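Local coordinates for MHC class I protein (Ginglymostoma cirratum, PDB 6LUP) that probably presents peptides to T cells, holding a bound peptide in the groove of its membrane-distal domain, as other MHC class I molecules do, at residues D77-R82 with H113-T118; E69-A74 with H90-M95; V111-A114 with F120-L123; F9-A14 with P19-V24. All blocks are in the same frame, centred on the assembly; numbering follows the deposited sequence.

In the fold
All four contacts lie in the peptide-binding domain, on its eight-stranded antiparallel sheet and on helix 55-82 above it. Along the chain contact 4 closes first; the segments of contacts 2 and 1 then alternate, and contact 3 begins on the strand where contact 1 ends. Contacts 3 and 4 are both strand hairpins, with centres about 17 Å apart, and strand 91-100 runs between them. Contacts 1 and 2 set helix 55-82 on strands 108-115 and 91-100, centres about 9 Å apart. Contacts 2 and 4, about 7 Å apart between centres, meet where W11 reaches G72. Together they join part of the groove floor to one of its walls, beside the peptide.

Contact 1: residues D77-R82 with H113-T118; sequences DILSKR and HAWDST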
loop_
_atom_site.group_PDB
_atom_site.type_symbol
_atom_site.label_atom_id
_atom_site.label_comp_id
_atom_site.label_asym_id
_atom_site.label_seq_id
_atom_site.Cartn_x
_atom_site.Cartn_y
_atom_site.Cartn_z
ATOM N N ASP A 77 7.963 20.935 12.444
ATOM C CA ASP A 77 8.092 22.255 13.060
ATOM C C ASP A 77 8.866 23.219 12.171
ATOM O O ASP A 77 8.506 24.389 12.067
ATOM C CB ASP A 77 8.752 22.168 14.439
ATOM C CG ASP A 77 7.840 21.555 15.487
ATOM O OD1 ASP A 77 7.816 20.309 15.603
ATOM O OD2 ASP A 77 7.153 22.321 16.202
ATOM N N ILE A 78 9.922 22.724 11.532
ATOM C CA ILE A 78 10.737 23.542 10.631
ATOM C C ILE A 78 9.911 24.065 9.453
ATOM O O ILE A 78 9.954 25.257 9.137
ATOM C CB ILE A 78 11.992 22.783 10.130
ATOM C CG1 ILE A 78 12.960 22.527 11.290
ATOM C CG2 ILE A 78 12.700 23.565 9.029
ATOM C CD1 ILE A 78 14.032 21.498 10.995
ATOM N N LEU A 79 9.147 23.175 8.827
ATOM C CA LEU A 79 8.378 23.525 7.636
ATOM C C LEU A 79 7.131 24.357 7.935
ATOM O O LEU A 79 6.683 25.128 7.087
ATOM C CB LEU A 79 8.026 22.275 6.823
ATOM C CG LEU A 79 9.203 21.568 6.139
ATOM C CD1 LEU A 79 8.722 20.328 5.406
ATOM C CD2 LEU A 79 9.952 22.488 5.186
ATOM N N SER A 80 6.580 24.200 9.138
ATOM C CA SER A 80 5.473 25.039 9.593
ATOM C C SER A 80 5.919 26.494 9.685
ATOM O O SER A 80 5.200 27.398 9.256
ATOM C CB SER A 80 4.949 24.564 10.949
ATOM O OG SER A 80 4.319 23.302 10.835
ATOM N N LYS A 81 7.115 26.701 10.232
ATOM C CA LYS A 81 7.715 28.025 10.332
ATOM C C LYS A 81 7.981 28.612 8.946
ATOM O O LYS A 81 7.749 29.801 8.717
ATOM C CB LYS A 81 9.011 27.961 11.149
ATOM C CG LYS A 81 9.569 29.322 11.538
ATOM C CD LYS A 81 10.781 29.200 12.450
ATOM C CE LYS A 81 11.352 30.569 12.787
ATOM N NZ LYS A 81 12.615 30.464 13.568
ATOM N N ARG A 82 8.454 27.770 8.030
ATOM C CA ARG A 82 8.778 28.192 6.668
ATOM C C ARG A 82 7.546 28.585 5.857
ATOM O O ARG A 82 7.612 29.476 5.009
ATOM C CB ARG A 82 9.539 27.093 5.931
ATOM C CG ARG A 82 10.982 26.920 6.369
ATOM C CD ARG A 82 11.728 26.061 5.369
ATOM N NE ARG A 82 13.017 25.612 5.883
ATOM C CZ ARG A 82 13.745 24.642 5.336
ATOM N NH1 ARG A 82 13.320 24.013 4.244
ATOM N NH2 ARG A 82 14.909 24.304 5.878
ATOM N N HIS A 113 10.768 13.199 -0.896
ATOM C CA HIS A 113 10.238 13.724 0.354
ATOM C C HIS A 113 8.977 14.539 0.086
ATOM O O HIS A 113 8.862 15.206 -0.950
ATOM C CB HIS A 113 11.269 14.609 1.051
ATOM C CG HIS A 113 12.579 13.936 1.319
ATOM N ND1 HIS A 113 13.114 13.832 2.584
ATOM C CD2 HIS A 113 13.474 13.351 0.485
ATOM C CE1 HIS A 113 14.277 13.207 2.520
ATOM N NE2 HIS A 113 14.518 12.904 1.258
ATOM N N ALA A 114 8.033 14.479 1.022
ATOM C CA ALA A 114 6.802 15.253 0.914
ATOM C C ALA A 114 6.391 15.888 2.228
ATOM O O ALA A 114 6.529 15.294 3.302
ATOM C CB ALA A 114 5.669 14.402 0.378
ATOM N N TRP A 115 5.879 17.107 2.108
ATOM C CA TRP A 115 5.324 17.863 3.215
ATOM C C TRP A 115 3.827 18.014 2.971
ATOM O O TRP A 115 3.406 18.447 1.894
ATOM C CB TRP A 115 6.029 19.218 3.303
ATOM C CG TRP A 115 5.273 20.298 4.010
ATOM C CD1 TRP A 115 4.755 21.425 3.449
ATOM C CD2 TRP A 115 4.959 20.364 5.408
ATOM N NE1 TRP A 115 4.136 22.191 4.405
ATOM C CE2 TRP A 115 4.244 21.562 5.617
ATOM C CE3 TRP A 115 5.211 19.528 6.505
ATOM C CZ2 TRP A 115 3.776 21.950 6.874
ATOM C CZ3 TRP A 115 4.742 19.915 7.761
ATOM C CH2 TRP A 115 4.034 21.115 7.930
ATOM N N ASP A 116 3.031 17.631 3.967
ATOM C CA ASP A 116 1.568 17.609 3.851
ATOM C C ASP A 116 1.104 16.992 2.530
ATOM O O ASP A 116 0.283 17.567 1.817
ATOM C CB ASP A 116 0.975 19.014 4.048
ATOM C CG ASP A 116 0.885 19.418 5.514
ATOM O OD1 ASP A 116 1.140 18.574 6.396
ATOM O OD2 ASP A 116 0.548 20.587 5.786
ATOM N N SER A 117 1.652 15.822 2.218
ATOM C CA SER A 117 1.291 15.041 1.028
ATOM C C SER A 117 1.476 15.756 -0.320
ATOM O O SER A 117 0.834 15.400 -1.311
ATOM C CB SER A 117 -0.126 14.458 1.161
ATOM O OG SER A 117 -0.201 13.552 2.248
ATOM N N THR A 118 2.360 16.754 -0.351
ATOM C CA THR A 118 2.755 17.409 -1.603
ATOM C C THR A 118 4.276 17.370 -1.774
ATOM O O THR A 118 5.019 17.434 -0.791
ATOM C CB THR A 118 2.276 18.878 -1.679
ATOM O OG1 THR A 118 2.812 19.620 -0.580
ATOM C CG2 THR A 118 0.754 18.965 -1.657
#
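L79 and W115 carry this contact by apolar packing of a helix side chain on an indole. L79 CB stands over the six-membered ring of W115, 3.9 Å from its centroid and 10° off the ring normal, a CH-pi contact made nearly head-on. The branch follows the same surface: L79 CD1 reaches back to W115 CB at 3.6 Å and lies close to CG, so the leucine runs along the indole in the direction opposite to that in which the tryptophan points. W115 makes this possible by holding CG anti to its own N (chi1 158°), which sends the ring from the strand up to the helix. The opposite face of the indole carries D116 CG, 3.9 Å above the plane, and the ring is thus sandwiched between leucine and carboxylate.

S80 OG rests near the same ring, 3.6 Å from W115 CH2 and oblique to it, while its hydrogen bond goes to I76 O within the helix.

Polar bonds instead shape the turn that carries the indole. W115 to T118 form a type I' turn, in which W115 O accepts from T118 N at 3.0 Å and from T118 OG1 at 2.8 Å; the hydroxyl lies almost on the carbonyl axis, at 172°.

Around the pair, the rings of H90 and W136 also meet W115, L79 touches F120 of strand 118-124 and Y92 of strand 91-100, and an apolar side chain of the bound peptide packs on L79. The C-terminal end of helix 55-82 is thereby seated on the end of strand 108-115.

Contact 2: residues E69-A74 with H90-M95; sequences EPWGKA and HTYQLM
W71 reaches from helix 55-82 to Y92 and L94 on strand 91-100, and its indole makes most of the helix side of the contact. The route starts at CB, which does not aim at the strand; chi1 of -180° sets CG anti to the backbone N and carries the ring out over the sheet. The pyrrole side stays clear of the strand, and NE1 hydrogen-bonds to the backbone of the bound peptide. Touching begins at the far rim of the six-membered ring. CZ3 meets Y92 CE2 at 3.6 Å and, more loosely, L94 CD1 at 4.4 Å. Next to it, CH2 lies 3.7 Å from Y92 CE2 and 3.7 Å from Y92 OH, reaching the tip of the phenol.

The two rings are turned almost square to each other, with planes at 88° and centroids 5.3 Å apart, yet the approach is oblique. Y92 rises toward the helix, and its hydroxyl is held by H113 ND1 on the next strand, a bond that helps to fix where the phenol ends. The backbones are nearest at G72, whose CA is 6.4 Å from Y92 CA; G72 O lies 4.3 Å from Y92 CB.

The helix segment 69-74 and strand segment 91-95 pass 8.8 Å apart at 131°, so the helix runs diagonally over this strand. W71 also meets the rings of W68 and W11 edge-to-face, and apolar peptide side chains pack on both W71 and Y92. This is the helix-on-sheet architecture of the MHC class I groove, with an aromatic cluster joining wall to floor beside the peptide.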
loop_
_atom_site.group_PDB
_atom_site.type_symbol
_atom_site.label_atom_id
_atom_site.label_comp_id
_atom_site.label_asym_id
_atom_site.label_seq_id
_atom_site.Cartn_x
_atom_site.Cartn_y
_atom_site.Cartn_z
ATOM N N GLU A 69 13.323 8.850 13.458
ATOM C CA GLU A 69 12.130 9.198 14.244
ATOM C C GLU A 69 12.070 10.668 14.687
ATOM O O GLU A 69 11.084 11.354 14.393
ATOM C CB GLU A 69 11.959 8.252 15.439
ATOM C CG GLU A 69 10.727 8.549 16.283
ATOM C CD GLU A 69 10.600 7.656 17.507
ATOM O OE1 GLU A 69 11.132 6.521 17.503
ATOM O OE2 GLU A 69 9.950 8.091 18.480
ATOM N N PRO A 70 13.107 11.157 15.399
ATOM C CA PRO A 70 13.089 12.575 15.764
ATOM C C PRO A 70 13.207 13.498 14.547
ATOM O O PRO A 70 12.570 14.556 14.520
ATOM C CB PRO A 70 14.311 12.723 16.681
ATOM C CG PRO A 70 15.180 11.551 16.373
ATOM C CD PRO A 70 14.232 10.449 16.034
ATOM N N TRP A 71 13.994 13.082 13.554
ATOM C CA TRP A 71 14.266 13.883 12.359
ATOM C C TRP A 71 12.987 14.450 11.736
ATOM O O TRP A 71 12.843 15.667 11.588
ATOM C CB TRP A 71 15.039 13.053 11.331
ATOM C CG TRP A 71 15.382 13.784 10.052
ATOM C CD1 TRP A 71 16.381 14.698 9.871
ATOM C CD2 TRP A 71 14.735 13.642 8.782
ATOM N NE1 TRP A 71 16.396 15.136 8.567
ATOM C CE2 TRP A 71 15.395 14.504 7.877
ATOM C CE3 TRP A 71 13.660 12.874 8.321
ATOM C CZ2 TRP A 71 15.013 14.624 6.538
ATOM C CZ3 TRP A 71 13.280 12.990 6.984
ATOM C CH2 TRP A 71 13.957 13.862 6.110
ATOM N N GLY A 72 12.062 13.559 11.397
ATOM C CA GLY A 72 10.807 13.950 10.772
ATOM C C GLY A 72 9.921 14.823 11.641
ATOM O O GLY A 72 9.239 15.710 11.129
ATOM N N LYS A 73 9.921 14.575 12.950
ATOM C CA LYS A 73 9.185 15.433 13.869
ATOM C C LYS A 73 9.759 16.849 13.845
ATOM O O LYS A 73 9.012 17.819 13.722
ATOM C CB LYS A 73 9.154 14.868 15.292
ATOM C CG LYS A 73 8.151 15.593 16.185
ATOM C CD LYS A 73 7.643 14.732 17.332
ATOM C CE LYS A 73 8.271 15.108 18.664
ATOM N NZ LYS A 73 7.451 14.605 19.803
ATOM N N ALA A 74 11.085 16.960 13.938
ATOM C CA ALA A 74 11.760 18.252 13.820
ATOM C C ALA A 74 11.361 18.943 12.517
ATOM O O ALA A 74 11.116 20.152 12.492
ATOM C CB ALA A 74 13.265 18.079 13.894
ATOM N N HIS A 90 -0.459 18.017 10.621
ATOM C CA HIS A 90 0.572 18.028 9.578
ATOM C C HIS A 90 1.348 16.718 9.427
ATOM O O HIS A 90 1.399 15.901 10.346
ATOM C CB HIS A 90 1.523 19.209 9.787
ATOM C CG HIS A 90 0.841 20.537 9.715
ATOM N ND1 HIS A 90 0.344 21.055 8.538
ATOM C CD2 HIS A 90 0.551 21.445 10.678
ATOM C CE1 HIS A 90 -0.213 22.230 8.775
ATOM N NE2 HIS A 90 -0.101 22.490 10.066
ATOM N N THR A 91 1.954 16.544 8.255
ATOM C CA THR A 91 2.581 15.287 7.863
ATOM C C THR A 91 3.918 15.511 7.161
ATOM O O THR A 91 4.085 16.470 6.401
ATOM C CB THR A 91 1.649 14.493 6.919
ATOM O OG1 THR A 91 0.432 14.186 7.604
ATOM C CG2 THR A 91 2.281 13.192 6.469
ATOM N N TYR A 92 4.869 14.624 7.431
ATOM C CA TYR A 92 6.048 14.491 6.593
ATOM C C TYR A 92 6.120 13.066 6.048
ATOM O O TYR A 92 5.755 12.110 6.736
ATOM C CB TYR A 92 7.322 14.838 7.362
ATOM C CG TYR A 92 8.504 15.155 6.467
ATOM C CD1 TYR A 92 8.744 16.456 6.026
ATOM C CD2 TYR A 92 9.378 14.153 6.053
ATOM C CE1 TYR A 92 9.821 16.751 5.205
ATOM C CE2 TYR A 92 10.457 14.437 5.231
ATOM C CZ TYR A 92 10.677 15.737 4.812
ATOM O OH TYR A 92 11.753 16.020 3.998
ATOM N N GLN A 93 6.579 12.930 4.807
ATOM C CA GLN A 93 6.693 11.622 4.175
ATOM C C GLN A 93 8.015 11.455 3.444
ATOM O O GLN A 93 8.530 12.408 2.858
ATOM C CB GLN A 93 5.531 11.387 3.213
ATOM C CG GLN A 93 4.200 11.152 3.901
ATOM C CD GLN A 93 3.031 11.296 2.954
ATOM O OE1 GLN A 93 2.634 12.405 2.595
ATOM N NE2 GLN A 93 2.467 10.170 2.544
ATOM N N LEU A 94 8.552 10.239 3.489
ATOM C CA LEU A 94 9.763 9.896 2.758
ATOM C C LEU A 94 9.562 8.578 2.031
ATOM O O LEU A 94 9.096 7.606 2.615
ATOM C CB LEU A 94 10.957 9.782 3.706
ATOM C CG LEU A 94 12.386 9.889 3.166
ATOM C CD1 LEU A 94 13.366 9.547 4.273
ATOM C CD2 LEU A 94 12.656 8.998 1.970
ATOM N N MET A 95 9.919 8.562 0.753
ATOM C CA MET A 95 9.932 7.354 -0.054
ATOM C C MET A 95 11.330 7.155 -0.585
ATOM O O MET A 95 11.863 8.043 -1.253
ATOM C CB MET A 95 9.044 7.537 -1.276
ATOM C CG MET A 95 7.644 6.995 -1.161
ATOM S SD MET A 95 6.677 7.490 -2.607
ATOM C CE MET A 95 7.369 6.415 -3.869
#

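Contact 3: residues V111-A114 with F120-L123; sequences VQHA and FISL
The shortest bond between the strands runs from H113 N to I121 O, 2.7 Å long and with the donor nearly in line with the carbonyl (178°). H113 O turns to two successive amides: F120 N at 3.0 Å, tilted 26° from the carbonyl plane, and I121 N at 3.3 Å, a weak bond. Beyond the Q112-S122 non-hydrogen-bonded pair, L123 N binds V111 O at 3.2 Å. A water then extends the ladder, accepting from V111 N and donating to L123 O, bridging the strands without a direct bond.

The packing divides between the two faces. On the groove side, H113 and I121 point the same way, and I121 CG2 lies 3.7 Å from both CB and CG of H113. W144 meets the imidazole edge-to-face. F120 turns its ring edge to H113 CB, with CD2 at 4.0 Å, before the ring leads off to R82 and W136 and to an apolar side chain of the peptide. Farther along this same side, V111 CG1 and L123 CB touch. On the other face, Q112 CG rests against S122 CB at 3.9 Å, while the amide of Q112 leads away.

With F120 and I121 both opposite H113, the strands form an antiparallel beta hairpin with a classic bulge, in the part of the MHC class I groove floor that lies beneath helix 135-146.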
loop_
_atom_site.group_PDB
_atom_site.type_symbol
_atom_site.label_atom_id
_atom_site.label_comp_id
_atom_site.label_asym_id
_atom_site.label_seq_id
_atom_site.Cartn_x
_atom_site.Cartn_y
_atom_site.Cartn_z
ATOM N N VAL A 111 14.717 8.715 -4.091
ATOM C CA VAL A 111 14.420 9.200 -2.751
ATOM C C VAL A 111 13.587 10.474 -2.903
ATOM O O VAL A 111 14.016 11.440 -3.535
ATOM C CB VAL A 111 15.687 9.376 -1.864
ATOM C CG1 VAL A 111 16.736 10.255 -2.529
ATOM C CG2 VAL A 111 15.323 9.908 -0.486
ATOM N N GLN A 112 12.378 10.436 -2.348
ATOM C CA GLN A 112 11.398 11.509 -2.501
ATOM C C GLN A 112 10.839 11.896 -1.144
ATOM O O GLN A 112 10.480 11.031 -0.343
ATOM C CB GLN A 112 10.250 11.063 -3.410
ATOM C CG GLN A 112 10.647 10.771 -4.846
ATOM C CD GLN A 112 9.658 9.865 -5.555
ATOM O OE1 GLN A 112 10.050 8.910 -6.226
ATOM N NE2 GLN A 112 8.365 10.154 -5.407
ATOM N N HIS A 113 10.768 13.199 -0.896
ATOM C CA HIS A 113 10.238 13.724 0.354
ATOM C C HIS A 113 8.977 14.539 0.086
ATOM O O HIS A 113 8.862 15.206 -0.950
ATOM C CB HIS A 113 11.269 14.609 1.051
ATOM C CG HIS A 113 12.579 13.936 1.319
ATOM N ND1 HIS A 113 13.114 13.832 2.584
ATOM C CD2 HIS A 113 13.474 13.351 0.485
ATOM C CE1 HIS A 113 14.277 13.207 2.520
ATOM N NE2 HIS A 113 14.518 12.904 1.258
ATOM N N ALA A 114 8.033 14.479 1.022
ATOM C CA ALA A 114 6.802 15.253 0.914
ATOM C C ALA A 114 6.391 15.888 2.228
ATOM O O ALA A 114 6.529 15.294 3.302
ATOM C CB ALA A 114 5.669 14.402 0.378
ATOM N N PHE A 120 7.958 17.856 -1.884
ATOM C CA PHE A 120 8.805 18.783 -1.160
ATOM C C PHE A 120 10.185 18.851 -1.798
ATOM O O PHE A 120 10.603 19.910 -2.263
ATOM C CB PHE A 120 8.883 18.405 0.321
ATOM C CG PHE A 120 9.912 19.181 1.092
ATOM C CD1 PHE A 120 9.860 20.573 1.155
ATOM C CD2 PHE A 120 10.931 18.517 1.769
ATOM C CE1 PHE A 120 10.811 21.286 1.865
ATOM C CE2 PHE A 120 11.884 19.225 2.484
ATOM C CZ PHE A 120 11.824 20.612 2.532
ATOM N N ILE A 121 10.877 17.715 -1.833
ATOM C CA ILE A 121 12.219 17.640 -2.392
ATOM C C ILE A 121 12.515 16.201 -2.820
ATOM O O ILE A 121 11.995 15.251 -2.231
ATOM C CB ILE A 121 13.273 18.183 -1.388
ATOM C CG1 ILE A 121 14.558 18.608 -2.106
ATOM C CG2 ILE A 121 13.537 17.195 -0.255
ATOM C CD1 ILE A 121 15.505 19.424 -1.249
ATOM N N SER A 122 13.325 16.043 -3.863
ATOM C CA SER A 122 13.735 14.717 -4.326
ATOM C C SER A 122 15.077 14.781 -5.048
ATOM O O SER A 122 15.499 15.854 -5.483
ATOM C CB SER A 122 12.660 14.086 -5.222
ATOM O OG SER A 122 12.354 14.910 -6.332
ATOM N N LEU A 123 15.748 13.638 -5.171
ATOM C CA LEU A 123 17.071 13.604 -5.784
ATOM C C LEU A 123 17.064 13.160 -7.242
ATOM O O LEU A 123 16.537 12.098 -7.575
ATOM C CB LEU A 123 18.025 12.712 -4.977
ATOM C CG LEU A 123 19.372 12.329 -5.611
ATOM C CD1 LEU A 123 20.339 13.506 -5.640
ATOM C CD2 LEU A 123 20.001 11.145 -4.893
HETATM O O HOH W 1 14.575 10.326 -6.580
#

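Contact 4: residues F9-A14 with P19-V24; sequences FTWSTA and PEFVAV
Two antiparallel strands pair through T10 and V22, a hydrogen-bonded pair with V22 N to T10 O at 2.9 Å lying in the carbonyl plane, between the non-hydrogen-bonded pairs F9-A23 and W11-F21. Near the loop end of this hairpin, S12 N binds E20 O at 2.8 Å from above the carbonyl plane, 38° out of it.

On the face of F9, W11 and F21, the pyrrole ring of W11 and the ring of F21 make an offset stack, planes at 10° and centroids 4.1 Å apart. F21 CG is anti to its N (chi1 -179°), which swings the ring across to W11. F9 comes at the rim of F21 instead, CD2 to CZ 3.5 Å.

Toward the connecting loop, one water donates to T10 O and P19 O and accepts from S12 OG; another donates to S12 O and to E20 OE2, 2.9 Å away.

The chemistry is thus split: aromatic stacking faces helix 55-82, where F9 and F21 also touch L65, whereas waters link the two strands near the loop and a salt bridge from E20 to K73 ties that end to the helix, so dispersion and polar bonding probably act together to fix this part of the groove floor.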
loop_
_atom_site.group_PDB
_atom_site.type_symbol
_atom_site.label_atom_id
_atom_site.label_comp_id
_atom_site.label_asym_id
_atom_site.label_seq_id
_atom_site.Cartn_x
_atom_site.Cartn_y
_atom_site.Cartn_z
ATOM N N PHE A 9 8.147 6.142 4.865
ATOM C CA PHE A 9 8.201 6.766 6.182
ATOM C C PHE A 9 7.089 7.797 6.303
ATOM O O PHE A 9 6.956 8.662 5.436
ATOM C CB PHE A 9 9.529 7.503 6.378
ATOM C CG PHE A 9 10.757 6.642 6.256
ATOM C CD1 PHE A 9 11.164 6.139 5.023
ATOM C CD2 PHE A 9 11.550 6.393 7.367
ATOM C CE1 PHE A 9 12.318 5.370 4.915
ATOM C CE2 PHE A 9 12.708 5.629 7.265
ATOM C CZ PHE A 9 13.092 5.113 6.040
ATOM N N THR A 10 6.302 7.717 7.374
ATOM C CA THR A 10 5.285 8.732 7.645
ATOM C C THR A 10 5.452 9.312 9.046
ATOM O O THR A 10 5.411 8.581 10.039
ATOM C CB THR A 10 3.852 8.185 7.482
ATOM O OG1 THR A 10 3.693 7.641 6.170
ATOM C CG2 THR A 10 2.819 9.288 7.687
ATOM N N TRP A 11 5.652 10.626 9.105
ATOM C CA TRP A 11 5.626 11.368 10.359
ATOM C C TRP A 11 4.333 12.169 10.447
ATOM O O TRP A 11 4.014 12.958 9.552
ATOM C CB TRP A 11 6.821 12.314 10.465
ATOM C CG TRP A 11 8.155 11.640 10.558
ATOM C CD1 TRP A 11 8.824 11.307 11.699
ATOM C CD2 TRP A 11 8.995 11.236 9.468
ATOM N NE1 TRP A 11 10.027 10.717 11.393
ATOM C CE2 TRP A 11 10.160 10.660 10.031
ATOM C CE3 TRP A 11 8.882 11.303 8.073
ATOM C CZ2 TRP A 11 11.203 10.151 9.245
ATOM C CZ3 TRP A 11 9.922 10.801 7.294
ATOM C CH2 TRP A 11 11.067 10.233 7.885
ATOM N N SER A 12 3.584 11.952 11.524
ATOM C CA SER A 12 2.347 12.690 11.778
ATOM C C SER A 12 2.472 13.571 13.005
ATOM O O SER A 12 3.190 13.242 13.951
ATOM C CB SER A 12 1.166 11.739 11.966
ATOM O OG SER A 12 0.910 11.003 10.788
ATOM N N THR A 13 1.756 14.686 12.987
ATOM C CA THR A 13 1.692 15.580 14.130
ATOM C C THR A 13 1.111 14.837 15.333
ATOM O O THR A 13 0.258 13.958 15.175
ATOM C CB THR A 13 0.845 16.828 13.807
ATOM O OG1 THR A 13 1.000 17.795 14.850
ATOM C CG2 THR A 13 -0.628 16.472 13.664
ATOM N N ALA A 14 1.589 15.169 16.527
ATOM C CA ALA A 14 1.052 14.572 17.744
ATOM C C ALA A 14 -0.454 14.807 17.771
ATOM O O ALA A 14 -0.918 15.953 17.794
ATOM C CB ALA A 14 1.718 15.168 18.973
ATOM N N PRO A 19 0.347 6.568 15.443
ATOM C CA PRO A 19 1.668 6.832 16.015
ATOM C C PRO A 19 2.366 7.961 15.264
ATOM O O PRO A 19 2.211 8.079 14.049
ATOM C CB PRO A 19 2.416 5.516 15.792
ATOM C CG PRO A 19 1.349 4.481 15.749
ATOM C CD PRO A 19 0.182 5.146 15.081
ATOM N N GLU A 20 3.126 8.780 15.988
ATOM C CA GLU A 20 3.787 9.962 15.414
ATOM C C GLU A 20 4.761 9.645 14.271
ATOM O O GLU A 20 5.039 10.501 13.422
ATOM C CB GLU A 20 4.509 10.748 16.509
ATOM C CG GLU A 20 3.593 11.319 17.579
ATOM C CD GLU A 20 4.346 12.151 18.596
ATOM O OE1 GLU A 20 4.299 11.807 19.795
ATOM O OE2 GLU A 20 4.996 13.142 18.201
ATOM N N PHE A 21 5.277 8.417 14.273
ATOM C CA PHE A 21 6.149 7.923 13.226
ATOM C C PHE A 21 5.831 6.465 12.942
ATOM O O PHE A 21 5.733 5.649 13.856
ATOM C CB PHE A 21 7.615 8.075 13.634
ATOM C CG PHE A 21 8.596 7.598 12.594
ATOM C CD1 PHE A 21 8.429 7.925 11.248
ATOM C CD2 PHE A 21 9.702 6.839 12.966
ATOM C CE1 PHE A 21 9.336 7.490 10.295
ATOM C CE2 PHE A 21 10.617 6.408 12.019
ATOM C CZ PHE A 21 10.435 6.734 10.682
ATOM N N VAL A 22 5.657 6.156 11.664
ATOM C CA VAL A 22 5.480 4.783 11.207
ATOM C C VAL A 22 6.194 4.586 9.873
ATOM O O VAL A 22 6.000 5.352 8.925
ATOM C CB VAL A 22 3.990 4.369 11.134
ATOM C CG1 VAL A 22 3.156 5.444 10.456
ATOM C CG2 VAL A 22 3.827 3.029 10.428
ATOM N N ALA A 23 7.042 3.564 9.828
ATOM C CA ALA A 23 7.745 3.192 8.614
ATOM C C ALA A 23 7.468 1.741 8.263
ATOM O O ALA A 23 7.292 0.894 9.145
ATOM C CB ALA A 23 9.235 3.421 8.775
ATOM N N VAL A 24 7.420 1.461 6.967
ATOM C CA VAL A 24 7.206 0.105 6.475
ATOM C C VAL A 24 8.201 -0.210 5.370
ATOM O O VAL A 24 8.586 0.678 4.610
ATOM C CB VAL A 24 5.768 -0.101 5.948
ATOM C CG1 VAL A 24 4.781 -0.145 7.100
ATOM C CG2 VAL A 24 5.388 0.984 4.946
HETATM O O HOH W 2 4.276 5.003 6.460
HETATM O O HOH W 3 2.786 9.016 11.234
HETATM O O HOH W 4 4.850 14.452 15.622
#